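Local coordinates for amidase (PDB 5EWQ), which probably hydrolyses carboxylic acid amides to the acid and ammonia, as an enzyme of the amidase signature family, at residues A[87-92]-A[165-170]; A[21-26]-A[74-79]; A[120-125]-A[221-226]; A[130-135]-A[142-147]. One frame throughout, in Å; residues are numbered along the deposited sequence.

Contact 1 (A[87-92]-A[165-170]); sequences SVTEIN and KANMSE
Lys165 is matched by two residues, Thr89 and Glu90: a classic beta bulge, placed where the outermost strand 88-91 runs antiparallel to strand 161-166 in the mixed sheet of the amidase fold. The backbones are held by several bonds around the bulge. The carbonyl oxygen of Lys165 takes Thr89 N at 2.9 Å and, more weakly, Glu90 N at 3.3 Å; Lys165 N answers to Glu90 O at 2.8 Å. Beyond the extra residue the pair Val88-Ala166 is non-hydrogen-bonded and its side chains diverge. Val88 turns its side chain off the partner strand, yet Val88 CG1 still rests 3.4 Å from Lys165 O. Glu90 and Lys165 share a face of the sheet, and Glu90 CB lies 3.8 Å from Lys165 CB. Their ends then lead off to separate partners: the carboxylate to Arg21, the extended lysine to the carbonyls of Met131, Pro132 and Val125. The contact loosens beyond Glu90 at one end and beyond the Asn167-Ser87 bond at the other, where the chain after Asn167 diverges from 87-92. Thr89 reaches toward this second end. With chi1 at 52°, its OG1 sits between the backbone N and the carbonyl carbon and bonds to Asp123, while its methyl crosses the Asn167 side chain at about a right angle. Thr89 CG2 comes to rest 3.6 Å from Asn167 CA, and Asn167 N donates to Ser87 O.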
loop_
_atom_site.group_PDB
_atom_site.type_symbol
_atom_site.label_atom_id
_atom_site.label_comp_id
_atom_site.label_asym_id
_atom_site.label_seq_id
_atom_site.Cartn_x
_atom_site.Cartn_y
_atom_site.Cartn_z
ATOM N N SER A 87 3.130 -11.047 7.887
ATOM C CA SER A 87 2.781 -9.791 7.236
ATOM C C SER A 87 1.673 -9.055 7.980
ATOM O O SER A 87 1.277 -7.957 7.590
ATOM C CB SER A 87 2.353 -10.042 5.792
ATOM O OG SER A 87 1.179 -10.834 5.742
ATOM N N VAL A 88 1.178 -9.666 9.050
ATOM C CA VAL A 88 0.105 -9.075 9.841
ATOM C C VAL A 88 0.595 -8.688 11.232
ATOM O O VAL A 88 1.116 -9.523 11.970
ATOM C CB VAL A 88 -1.088 -10.037 9.975
ATOM C CG1 VAL A 88 -2.179 -9.414 10.826
ATOM C CG2 VAL A 88 -1.622 -10.408 8.601
ATOM N N THR A 89 0.427 -7.416 11.583
ATOM C CA THR A 89 0.833 -6.928 12.895
ATOM C C THR A 89 -0.308 -7.016 13.899
ATOM O O THR A 89 -0.111 -7.432 15.039
ATOM C CB THR A 89 1.324 -5.469 12.837
ATOM O OG1 THR A 89 0.346 -4.658 12.173
ATOM C CG2 THR A 89 2.644 -5.377 12.093
ATOM N N GLU A 90 -1.501 -6.622 13.472
ATOM C CA GLU A 90 -2.642 -6.572 14.373
ATOM C C GLU A 90 -3.881 -7.227 13.774
ATOM O O GLU A 90 -4.060 -7.246 12.556
ATOM C CB GLU A 90 -2.954 -5.122 14.747
ATOM C CG GLU A 90 -3.360 -4.936 16.195
ATOM C CD GLU A 90 -2.192 -5.103 17.148
ATOM O OE1 GLU A 90 -2.408 -5.600 18.275
ATOM O OE2 GLU A 90 -1.059 -4.733 16.771
ATOM N N ILE A 91 -4.730 -7.766 14.641
ATOM C CA ILE A 91 -6.002 -8.347 14.228
ATOM C C ILE A 91 -7.132 -7.786 15.079
ATOM O O ILE A 91 -7.051 -7.791 16.306
ATOM C CB ILE A 91 -5.993 -9.887 14.339
ATOM C CG1 ILE A 91 -5.109 -10.496 13.251
ATOM C CG2 ILE A 91 -7.405 -10.443 14.230
ATOM C CD1 ILE A 91 -5.634 -10.283 11.848
ATOM N N ASN A 92 -8.177 -7.291 14.423
ATOM C CA ASN A 92 -9.355 -6.791 15.119
ATOM C C ASN A 92 -10.040 -7.913 15.894
ATOM O O ASN A 92 -10.514 -8.880 15.300
ATOM C CB ASN A 92 -10.331 -6.157 14.123
ATOM C CG ASN A 92 -11.413 -5.329 14.799
ATOM O OD1 ASN A 92 -11.737 -5.533 15.969
ATOM N ND2 ASN A 92 -11.981 -4.386 14.056
ATOM N N LYS A 165 -4.217 -5.075 10.801
ATOM C CA LYS A 165 -3.165 -4.190 10.317
ATOM C C LYS A 165 -1.990 -4.969 9.735
ATOM O O LYS A 165 -1.678 -6.073 10.181
ATOM C CB LYS A 165 -2.694 -3.262 11.437
ATOM C CG LYS A 165 -3.761 -2.269 11.869
ATOM C CD LYS A 165 -3.247 -1.282 12.900
ATOM C CE LYS A 165 -4.316 -0.250 13.226
ATOM N NZ LYS A 165 -3.876 0.719 14.266
ATOM N N ALA A 166 -1.346 -4.381 8.731
ATOM C CA ALA A 166 -0.303 -5.065 7.977
ATOM C C ALA A 166 1.097 -4.665 8.420
ATOM O O ALA A 166 1.321 -3.544 8.879
ATOM C CB ALA A 166 -0.474 -4.796 6.497
ATOM N N ASN A 167 2.039 -5.592 8.272
ATOM C CA ASN A 167 3.431 -5.332 8.609
ATOM C C ASN A 167 4.043 -4.343 7.625
ATOM O O ASN A 167 3.519 -4.142 6.529
ATOM C CB ASN A 167 4.231 -6.637 8.632
ATOM C CG ASN A 167 5.508 -6.525 9.443
ATOM O OD1 ASN A 167 5.747 -5.517 10.107
ATOM N ND2 ASN A 167 6.330 -7.566 9.401
HETATM N N MSE A 168 5.149 -3.724 8.018
HETATM C CA MSE A 168 5.757 -2.680 7.205
HETATM C C MSE A 168 7.217 -2.454 7.566
HETATM O O MSE A 168 7.662 -2.819 8.653
HETATM C CB MSE A 168 4.984 -1.372 7.371
HETATM C CG MSE A 168 4.850 -0.931 8.821
HETATM SE SE MSE A 168 3.972 0.796 9.038
HETATM C CE MSE A 168 5.382 1.952 8.360
ATOM N N SER A 169 7.959 -1.852 6.644
ATOM C CA SER A 169 9.292 -1.367 6.960
ATOM C C SER A 169 9.147 -0.278 8.014
ATOM O O SER A 169 8.394 0.677 7.822
ATOM C CB SER A 169 9.998 -0.837 5.713
ATOM O OG SER A 169 10.088 -1.838 4.715
ATOM N N GLU A 170 9.854 -0.436 9.130
ATOM C CA GLU A 170 9.698 0.449 10.282
ATOM C C GLU A 170 9.916 1.915 9.913
ATOM O O GLU A 170 10.834 2.243 9.161
ATOM C CB GLU A 170 10.659 0.035 11.399
ATOM C CG GLU A 170 10.441 0.769 12.712
ATOM C CD GLU A 170 11.204 0.144 13.864
ATOM O OE1 GLU A 170 11.238 0.750 14.955
ATOM O OE2 GLU A 170 11.767 -0.956 13.679
#

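Contact 2 (A[21-26]-A[74-79]); sequences RVLQPI and RIQEHD
Gln76 lies extended between two side chains one turn apart on the facing helix, Leu23 and Ile26. Its CG is anti to the backbone N (chi1 -180°), a setting that sends the chain across toward the facing helix. Leu23 comes at it at about a right angle, placing CD2 3.8 Å from Gln76 CG. Ile26 runs obliquely to the same chain: Ile26 CG2 stands 3.8 Å from Gln76 CB and 3.4 Å from Gln76 OE1, a methyl beside an amide oxygen and so a contact of packing alone. These residues join helix 20-28 to helix 64-79, a roughly antiparallel pair whose short segments cross at -147° with axes 9.8 Å apart; the N-terminal helix carries a kink at Pro25, and its partner a wider pi-type turn over 75-79. On the buried side the touching groups are aliphatic. Here Ile75 directs CG2 at two residues of the other helix, meeting Val22 CG1 at 3.8 Å and Ile26 CD1 at the same distance, each pair crossing at about a right angle. The extended Ile26 (chi2 179°) thus spans Ile75 and Gln76, its CG2 branch against Gln76 and its CD1 end against Ile75. Ile91 of strand 88-91 touches both Val22 and Ile75, and Val88 adds a further contact to Ile75.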
loop_
_atom_site.group_PDB
_atom_site.type_symbol
_atom_site.label_atom_id
_atom_site.label_comp_id
_atom_site.label_asym_id
_atom_site.label_seq_id
_atom_site.Cartn_x
_atom_site.Cartn_y
_atom_site.Cartn_z
ATOM N N ARG A 21 0.261 -12.018 19.484
ATOM C CA ARG A 21 -0.429 -10.757 19.236
ATOM C C ARG A 21 -1.492 -10.933 18.156
ATOM O O ARG A 21 -2.529 -10.269 18.172
ATOM C CB ARG A 21 0.573 -9.674 18.829
ATOM C CG ARG A 21 -0.053 -8.351 18.419
ATOM C CD ARG A 21 1.007 -7.352 17.979
ATOM N NE ARG A 21 1.800 -6.858 19.099
ATOM C CZ ARG A 21 1.521 -5.749 19.775
ATOM N NH1 ARG A 21 0.466 -5.017 19.442
ATOM N NH2 ARG A 21 2.296 -5.371 20.783
ATOM N N VAL A 22 -1.227 -11.842 17.224
ATOM C CA VAL A 22 -2.122 -12.090 16.101
ATOM C C VAL A 22 -2.964 -13.347 16.316
ATOM O O VAL A 22 -4.160 -13.361 16.021
ATOM C CB VAL A 22 -1.328 -12.223 14.782
ATOM C CG1 VAL A 22 -2.239 -12.642 13.639
ATOM C CG2 VAL A 22 -0.625 -10.916 14.458
ATOM N N LEU A 23 -2.338 -14.391 16.849
ATOM C CA LEU A 23 -2.998 -15.684 17.018
ATOM C C LEU A 23 -4.148 -15.649 18.022
ATOM O O LEU A 23 -5.213 -16.211 17.770
ATOM C CB LEU A 23 -1.979 -16.743 17.443
ATOM C CG LEU A 23 -0.936 -17.129 16.394
ATOM C CD1 LEU A 23 0.000 -18.196 16.940
ATOM C CD2 LEU A 23 -1.614 -17.607 15.119
ATOM N N GLN A 24 -3.929 -14.995 19.159
ATOM C CA GLN A 24 -4.936 -14.948 20.220
ATOM C C GLN A 24 -6.232 -14.230 19.816
ATOM O O GLN A 24 -7.316 -14.711 20.145
ATOM C CB GLN A 24 -4.351 -14.306 21.482
ATOM C CG GLN A 24 -3.478 -15.246 22.295
ATOM C CD GLN A 24 -2.889 -14.584 23.524
ATOM O OE1 GLN A 24 -3.022 -13.375 23.717
ATOM N NE2 GLN A 24 -2.232 -15.375 24.365
ATOM N N PRO A 25 -6.140 -13.079 19.119
ATOM C CA PRO A 25 -7.402 -12.519 18.626
ATOM C C PRO A 25 -8.098 -13.452 17.640
ATOM O O PRO A 25 -9.326 -13.504 17.606
ATOM C CB PRO A 25 -6.968 -11.223 17.937
ATOM C CG PRO A 25 -5.710 -10.844 18.619
ATOM C CD PRO A 25 -5.019 -12.143 18.915
ATOM N N ILE A 26 -7.313 -14.182 16.853
ATOM C CA ILE A 26 -7.857 -15.156 15.913
ATOM C C ILE A 26 -8.438 -16.360 16.650
ATOM O O ILE A 26 -9.547 -16.803 16.354
ATOM C CB ILE A 26 -6.781 -15.632 14.914
ATOM C CG1 ILE A 26 -6.361 -14.485 13.995
ATOM C CG2 ILE A 26 -7.290 -16.800 14.088
ATOM C CD1 ILE A 26 -5.280 -14.863 13.004
ATOM N N ARG A 74 -6.685 -18.307 7.498
ATOM C CA ARG A 74 -5.524 -18.306 6.615
ATOM C C ARG A 74 -4.344 -17.574 7.248
ATOM O O ARG A 74 -3.199 -17.998 7.111
ATOM C CB ARG A 74 -5.874 -17.675 5.265
ATOM C CG ARG A 74 -6.827 -18.509 4.423
ATOM C CD ARG A 74 -7.048 -17.884 3.056
ATOM N NE ARG A 74 -5.798 -17.751 2.313
ATOM C CZ ARG A 74 -5.285 -18.701 1.539
ATOM N NH1 ARG A 74 -5.915 -19.860 1.403
ATOM N NH2 ARG A 74 -4.142 -18.493 0.901
ATOM N N ILE A 75 -4.630 -16.474 7.940
ATOM C CA ILE A 75 -3.596 -15.726 8.646
ATOM C C ILE A 75 -2.993 -16.582 9.757
ATOM O O ILE A 75 -1.789 -16.544 10.010
ATOM C CB ILE A 75 -4.151 -14.412 9.240
ATOM C CG1 ILE A 75 -4.619 -13.477 8.124
ATOM C CG2 ILE A 75 -3.101 -13.711 10.092
ATOM C CD1 ILE A 75 -5.280 -12.211 8.623
ATOM N N GLN A 76 -3.841 -17.372 10.407
ATOM C CA GLN A 76 -3.402 -18.245 11.488
ATOM C C GLN A 76 -2.534 -19.394 10.978
ATOM O O GLN A 76 -1.585 -19.806 11.642
ATOM C CB GLN A 76 -4.613 -18.800 12.244
ATOM C CG GLN A 76 -4.261 -19.720 13.401
ATOM C CD GLN A 76 -5.486 -20.233 14.130
ATOM O OE1 GLN A 76 -5.854 -19.719 15.187
ATOM N NE2 GLN A 76 -6.125 -21.254 13.571
ATOM N N GLU A 77 -2.858 -19.899 9.791
ATOM C CA GLU A 77 -2.190 -21.082 9.257
ATOM C C GLU A 77 -1.045 -20.760 8.297
ATOM O O GLU A 77 -0.168 -21.595 8.075
ATOM C CB GLU A 77 -3.208 -21.982 8.548
ATOM C CG GLU A 77 -4.263 -22.578 9.466
ATOM C CD GLU A 77 -3.707 -23.651 10.381
ATOM O OE1 GLU A 77 -2.963 -24.525 9.890
ATOM O OE2 GLU A 77 -4.009 -23.616 11.592
ATOM N N HIS A 78 -1.046 -19.558 7.730
ATOM C CA HIS A 78 -0.061 -19.212 6.708
ATOM C C HIS A 78 0.817 -18.018 7.076
ATOM O O HIS A 78 1.987 -17.970 6.700
ATOM C CB HIS A 78 -0.759 -18.938 5.374
ATOM C CG HIS A 78 -1.403 -20.147 4.772
ATOM N ND1 HIS A 78 -0.846 -21.404 4.850
ATOM C CD2 HIS A 78 -2.562 -20.291 4.084
ATOM C CE1 HIS A 78 -1.631 -22.271 4.235
ATOM N NE2 HIS A 78 -2.678 -21.622 3.762
ATOM N N ASP A 79 0.260 -17.056 7.804
ATOM C CA ASP A 79 1.004 -15.843 8.128
ATOM C C ASP A 79 1.818 -15.999 9.410
ATOM O O ASP A 79 2.973 -15.583 9.470
ATOM C CB ASP A 79 0.059 -14.646 8.252
ATOM C CG ASP A 79 0.802 -13.333 8.427
ATOM O OD1 ASP A 79 1.242 -12.758 7.407
ATOM O OD2 ASP A 79 0.946 -12.876 9.582
#

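Contact 3 (A[120-125]-A[221-226]); sequences VVKDNV and VGTETT
Parallel strands 118-122 and 219-223 lie side by side near the centre of the chain, and their C-terminal ends reach what is probably the active site of this amidase signature enzyme. Val221 N donates to Val120 O at 2.9 Å, and the short strand segments run only 9° apart. On one face Val121 and Val221 point the same way, with Val121 CG1 3.9 Å from Val221 CG2. Lys122 leaves the end of strand 118-122 fully extended, its CG anti to the backbone N (chi1 -162°), and crosses Thr223 at about a right angle, so that CD and CE pass the hydroxyl before Lys122 NZ bonds to Thr223 OG1 at 2.9 Å. Asn124 is carried on the type I turn 122-125, and the Asn124 and Thr223 side chains come at each other from opposite directions; Asn124 ND2 gives Thr223 OG1 a 3.2 Å bond close to the amide plane. Lys122 NZ is also bonded to Ser204 and Ser205. The family uses a Ser-cisSer-Lys catalytic triad, and the lysine at the end of this strand with Ser204 as partner is consistent with that role. Thr223 OG1, accepting from both a lysine and an amide, would then be a second-shell group helping to position the lysine.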
loop_
_atom_site.group_PDB
_atom_site.type_symbol
_atom_site.label_atom_id
_atom_site.label_comp_id
_atom_site.label_asym_id
_atom_site.label_seq_id
_atom_site.Cartn_x
_atom_site.Cartn_y
_atom_site.Cartn_z
ATOM N N VAL A 120 -7.525 -4.405 5.342
ATOM C CA VAL A 120 -6.335 -4.351 6.182
ATOM C C VAL A 120 -5.541 -3.081 5.908
ATOM O O VAL A 120 -5.030 -2.883 4.806
ATOM C CB VAL A 120 -5.425 -5.576 5.964
ATOM C CG1 VAL A 120 -4.096 -5.385 6.676
ATOM C CG2 VAL A 120 -6.113 -6.842 6.448
ATOM N N VAL A 121 -5.442 -2.219 6.914
ATOM C CA VAL A 121 -4.703 -0.970 6.772
ATOM C C VAL A 121 -3.271 -1.122 7.277
ATOM O O VAL A 121 -2.977 -2.006 8.079
ATOM C CB VAL A 121 -5.393 0.183 7.525
ATOM C CG1 VAL A 121 -6.788 0.415 6.965
ATOM C CG2 VAL A 121 -5.454 -0.113 9.016
ATOM N N LYS A 122 -2.384 -0.259 6.795
ATOM C CA LYS A 122 -0.980 -0.296 7.186
ATOM C C LYS A 122 -0.838 0.000 8.679
ATOM O O LYS A 122 -1.700 0.651 9.273
ATOM C CB LYS A 122 -0.175 0.701 6.350
ATOM C CG LYS A 122 1.327 0.476 6.351
ATOM C CD LYS A 122 2.010 1.410 5.363
ATOM C CE LYS A 122 3.501 1.141 5.278
ATOM N NZ LYS A 122 4.170 2.005 4.267
ATOM N N ASP A 123 0.247 -0.478 9.281
ATOM C CA ASP A 123 0.444 -0.380 10.727
ATOM C C ASP A 123 0.612 1.065 11.208
ATOM O O ASP A 123 0.623 1.328 12.411
ATOM C CB ASP A 123 1.657 -1.217 11.147
ATOM C CG ASP A 123 1.779 -1.359 12.655
ATOM O OD1 ASP A 123 1.038 -2.177 13.241
ATOM O OD2 ASP A 123 2.621 -0.657 13.254
ATOM N N ASN A 124 0.734 1.998 10.270
ATOM C CA ASN A 124 0.866 3.408 10.619
ATOM C C ASN A 124 -0.449 4.170 10.467
ATOM O O ASN A 124 -0.459 5.399 10.428
ATOM C CB ASN A 124 1.955 4.066 9.767
ATOM C CG ASN A 124 1.637 4.038 8.284
ATOM O OD1 ASN A 124 0.711 3.356 7.846
ATOM N ND2 ASN A 124 2.417 4.774 7.499
ATOM N N VAL A 125 -1.553 3.434 10.386
ATOM C CA VAL A 125 -2.874 4.040 10.234
ATOM C C VAL A 125 -3.694 3.888 11.515
ATOM O O VAL A 125 -3.824 2.787 12.051
ATOM C CB VAL A 125 -3.641 3.416 9.055
ATOM C CG1 VAL A 125 -4.991 4.093 8.881
ATOM C CG2 VAL A 125 -2.822 3.520 7.778
ATOM N N VAL A 221 -4.784 -1.156 2.541
ATOM C CA VAL A 221 -4.381 0.242 2.464
ATOM C C VAL A 221 -2.891 0.398 2.751
ATOM O O VAL A 221 -2.391 -0.089 3.766
ATOM C CB VAL A 221 -5.177 1.116 3.452
ATOM C CG1 VAL A 221 -4.694 2.558 3.398
ATOM C CG2 VAL A 221 -6.664 1.035 3.148
ATOM N N GLY A 222 -2.188 1.076 1.851
ATOM C CA GLY A 222 -0.771 1.334 2.031
ATOM C C GLY A 222 -0.455 2.814 1.978
ATOM O O GLY A 222 -1.288 3.621 1.567
ATOM N N THR A 223 0.751 3.174 2.402
ATOM C CA THR A 223 1.200 4.560 2.344
ATOM C C THR A 223 2.475 4.658 1.520
ATOM O O THR A 223 3.254 3.708 1.460
ATOM C CB THR A 223 1.457 5.141 3.749
ATOM O OG1 THR A 223 2.584 4.485 4.343
ATOM C CG2 THR A 223 0.237 4.959 4.639
ATOM N N GLU A 224 2.688 5.806 0.882
ATOM C CA GLU A 224 3.883 6.002 0.072
ATOM C C GLU A 224 4.469 7.403 0.197
ATOM O O GLU A 224 3.773 8.401 0.016
ATOM C CB GLU A 224 3.591 5.711 -1.401
ATOM C CG GLU A 224 4.731 6.105 -2.328
ATOM C CD GLU A 224 4.488 5.720 -3.773
ATOM O OE1 GLU A 224 3.630 4.850 -4.025
ATOM O OE2 GLU A 224 5.160 6.290 -4.657
ATOM N N THR A 225 5.759 7.461 0.508
ATOM C CA THR A 225 6.514 8.701 0.425
ATOM C C THR A 225 7.212 8.750 -0.927
ATOM O O THR A 225 7.094 9.726 -1.668
ATOM C CB THR A 225 7.548 8.821 1.556
ATOM O OG1 THR A 225 6.868 8.958 2.811
ATOM C CG2 THR A 225 8.437 10.032 1.337
ATOM N N THR A 226 7.936 7.680 -1.245
ATOM C CA THR A 226 8.574 7.536 -2.547
ATOM C C THR A 226 8.692 6.061 -2.928
ATOM O O THR A 226 9.690 5.406 -2.622
ATOM C CB THR A 226 9.971 8.184 -2.575
ATOM O OG1 THR A 226 9.880 9.544 -2.135
ATOM C CG2 THR A 226 10.543 8.155 -3.986
#

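Contact 4 (A[130-135]-A[142-147]); sequences VMPTSA and DWIADQ
Trp143 presents the edge of its indole to Thr133 O, which lies in the ring plane 3.1 Å from CE3, while Ala145 N sits over the centre of one face, 4.1 Å above it. The Pro132 ring lies beside Ile144 with both side chains pointing the same way; Pro132 CG and Ile144 CG1 are 3.9 Å apart. Both segments belong to the long irregular loop within a beta-alpha-beta crossover, between strand 118-122 and helix 150-155, and their touching parts run at 107° to each other. Where they cross, the backbones come together: Pro132 CA and Ile144 CA stand 4.1 Å apart. A hydrogen bond of 3.0 Å from Thr133 N to Trp143 O fastens the crossing; the donor lies nearly along the C=O axis, though the N-H...O angle is only 146°. Trp143 CG is anti to its backbone N (chi1 175°), which swings the indole back beside the Thr133 carbonyl; at its far edge NE1 has a weak hydrogen bond to Asn380. Lys165 holds residues 130-135 from the sheet side as well. Asp142, at the surface, pairs with Arg21. Ile144 closes the other flank of the crossing, its CG2 branch packed 3.8 Å from Val130 N and its CD1 against Val130 O.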
loop_
_atom_site.group_PDB
_atom_site.type_symbol
_atom_site.label_atom_id
_atom_site.label_comp_id
_atom_site.label_asym_id
_atom_site.label_seq_id
_atom_site.Cartn_x
_atom_site.Cartn_y
_atom_site.Cartn_z
ATOM N N VAL A 130 -9.310 -0.055 19.441
ATOM C CA VAL A 130 -9.202 -1.460 19.061
ATOM C C VAL A 130 -7.772 -1.889 18.740
ATOM O O VAL A 130 -7.190 -2.708 19.452
ATOM C CB VAL A 130 -10.097 -1.773 17.846
ATOM C CG1 VAL A 130 -9.941 -3.222 17.434
ATOM C CG2 VAL A 130 -11.551 -1.467 18.168
HETATM N N MSE A 131 -7.209 -1.341 17.669
HETATM C CA MSE A 131 -5.893 -1.768 17.204
HETATM C C MSE A 131 -4.839 -0.672 17.333
HETATM O O MSE A 131 -5.049 0.457 16.889
HETATM C CB MSE A 131 -5.975 -2.239 15.753
HETATM C CG MSE A 131 -6.765 -3.521 15.563
HETATM SE SE MSE A 131 -7.524 -3.655 13.775
HETATM C CE MSE A 131 -8.782 -2.166 13.880
ATOM N N PRO A 132 -3.697 -1.013 17.949
ATOM C CA PRO A 132 -2.561 -0.103 18.128
ATOM C C PRO A 132 -1.977 0.406 16.813
ATOM O O PRO A 132 -1.913 -0.335 15.834
ATOM C CB PRO A 132 -1.534 -0.966 18.867
ATOM C CG PRO A 132 -2.344 -1.990 19.570
ATOM C CD PRO A 132 -3.489 -2.291 18.652
ATOM N N THR A 133 -1.561 1.668 16.805
ATOM C CA THR A 133 -0.889 2.256 15.656
ATOM C C THR A 133 0.566 2.499 16.023
ATOM O O THR A 133 0.860 3.279 16.927
ATOM C CB THR A 133 -1.550 3.573 15.220
ATOM O OG1 THR A 133 -2.965 3.385 15.118
ATOM C CG2 THR A 133 -1.001 4.029 13.877
ATOM N N SER A 134 1.478 1.833 15.327
ATOM C CA SER A 134 2.866 1.808 15.766
ATOM C C SER A 134 3.869 2.173 14.680
ATOM O O SER A 134 5.038 2.417 14.977
ATOM C CB SER A 134 3.202 0.422 16.315
ATOM O OG SER A 134 2.195 -0.025 17.207
ATOM N N ALA A 135 3.410 2.194 13.432
ATOM C CA ALA A 135 4.281 2.404 12.276
ATOM C C ALA A 135 5.420 1.384 12.248
ATOM O O ALA A 135 6.505 1.664 11.736
ATOM C CB ALA A 135 4.837 3.824 12.271
ATOM N N ASP A 142 2.068 -0.864 21.553
ATOM C CA ASP A 142 0.866 -1.032 22.362
ATOM C C ASP A 142 0.029 0.240 22.456
ATOM O O ASP A 142 -0.968 0.277 23.178
ATOM C CB ASP A 142 1.242 -1.506 23.767
ATOM C CG ASP A 142 1.874 -2.884 23.768
ATOM O OD1 ASP A 142 1.416 -3.751 22.993
ATOM O OD2 ASP A 142 2.831 -3.102 24.542
ATOM N N TRP A 143 0.427 1.281 21.730
ATOM C CA TRP A 143 -0.305 2.542 21.776
ATOM C C TRP A 143 -1.531 2.526 20.872
ATOM O O TRP A 143 -1.412 2.450 19.650
ATOM C CB TRP A 143 0.591 3.718 21.387
ATOM C CG TRP A 143 -0.173 5.007 21.303
ATOM C CD1 TRP A 143 -0.715 5.704 22.344
ATOM C CD2 TRP A 143 -0.492 5.745 20.117
ATOM N NE1 TRP A 143 -1.347 6.832 21.880
ATOM C CE2 TRP A 143 -1.225 6.881 20.515
ATOM C CE3 TRP A 143 -0.227 5.558 18.756
ATOM C CZ2 TRP A 143 -1.697 7.825 19.605
ATOM C CZ3 TRP A 143 -0.696 6.497 17.853
ATOM C CH2 TRP A 143 -1.423 7.616 18.282
ATOM N N ILE A 144 -2.707 2.613 21.484
ATOM C CA ILE A 144 -3.956 2.691 20.740
ATOM C C ILE A 144 -4.402 4.142 20.593
ATOM O O ILE A 144 -4.615 4.839 21.587
ATOM C CB ILE A 144 -5.071 1.878 21.420
ATOM C CG1 ILE A 144 -4.647 0.413 21.564
ATOM C CG2 ILE A 144 -6.361 1.988 20.632
ATOM C CD1 ILE A 144 -5.681 -0.462 22.238
ATOM N N ALA A 145 -4.542 4.590 19.348
ATOM C CA ALA A 145 -4.893 5.976 19.057
ATOM C C ALA A 145 -6.281 6.332 19.578
ATOM O O ALA A 145 -7.081 5.453 19.901
ATOM C CB ALA A 145 -4.807 6.236 17.562
ATOM N N ASP A 146 -6.561 7.629 19.652
ATOM C CA ASP A 146 -7.828 8.112 20.190
ATOM C C ASP A 146 -8.934 8.075 19.136
ATOM O O ASP A 146 -10.046 7.622 19.407
ATOM C CB ASP A 146 -7.666 9.532 20.736
ATOM C CG ASP A 146 -8.785 9.925 21.681
ATOM O OD1 ASP A 146 -9.333 9.030 22.358
ATOM O OD2 ASP A 146 -9.114 11.128 21.750
ATOM N N GLN A 147 -8.622 8.550 17.934
ATOM C CA GLN A 147 -9.594 8.578 16.846
ATOM C C GLN A 147 -9.145 7.718 15.671
ATOM O O GLN A 147 -7.971 7.368 15.560
ATOM C CB GLN A 147 -9.828 10.015 16.371
ATOM C CG GLN A 147 -10.230 10.986 17.468
ATOM C CD GLN A 147 -10.505 12.379 16.935
ATOM O OE1 GLN A 147 -10.690 12.570 15.733
ATOM N NE2 GLN A 147 -10.534 13.360 17.829
#

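Contacts 1 and 3 share the mixed sheet, strands 161-166 and 118-122 being neighbours in it, and Thr89 OG1 meets Asp123 OD1 at 2.8 Å between them. Contact 4 lies about 14 Å from contact 3, centre to centre, and joins it through Asp123 O and Ser134 N, 3.1 Å apart. Lys165 ties contact 1 to contact 4, its NZ 2.7 Å from Pro132 O. Arg21 of contact 2 makes salt bridges to Glu90 in contact 1 and Asp142 in contact 4. The probable active site lies at contact 3; contact 2 does not touch contact 3, their centres being about 20 Å and their nearest atoms about 6 Å apart.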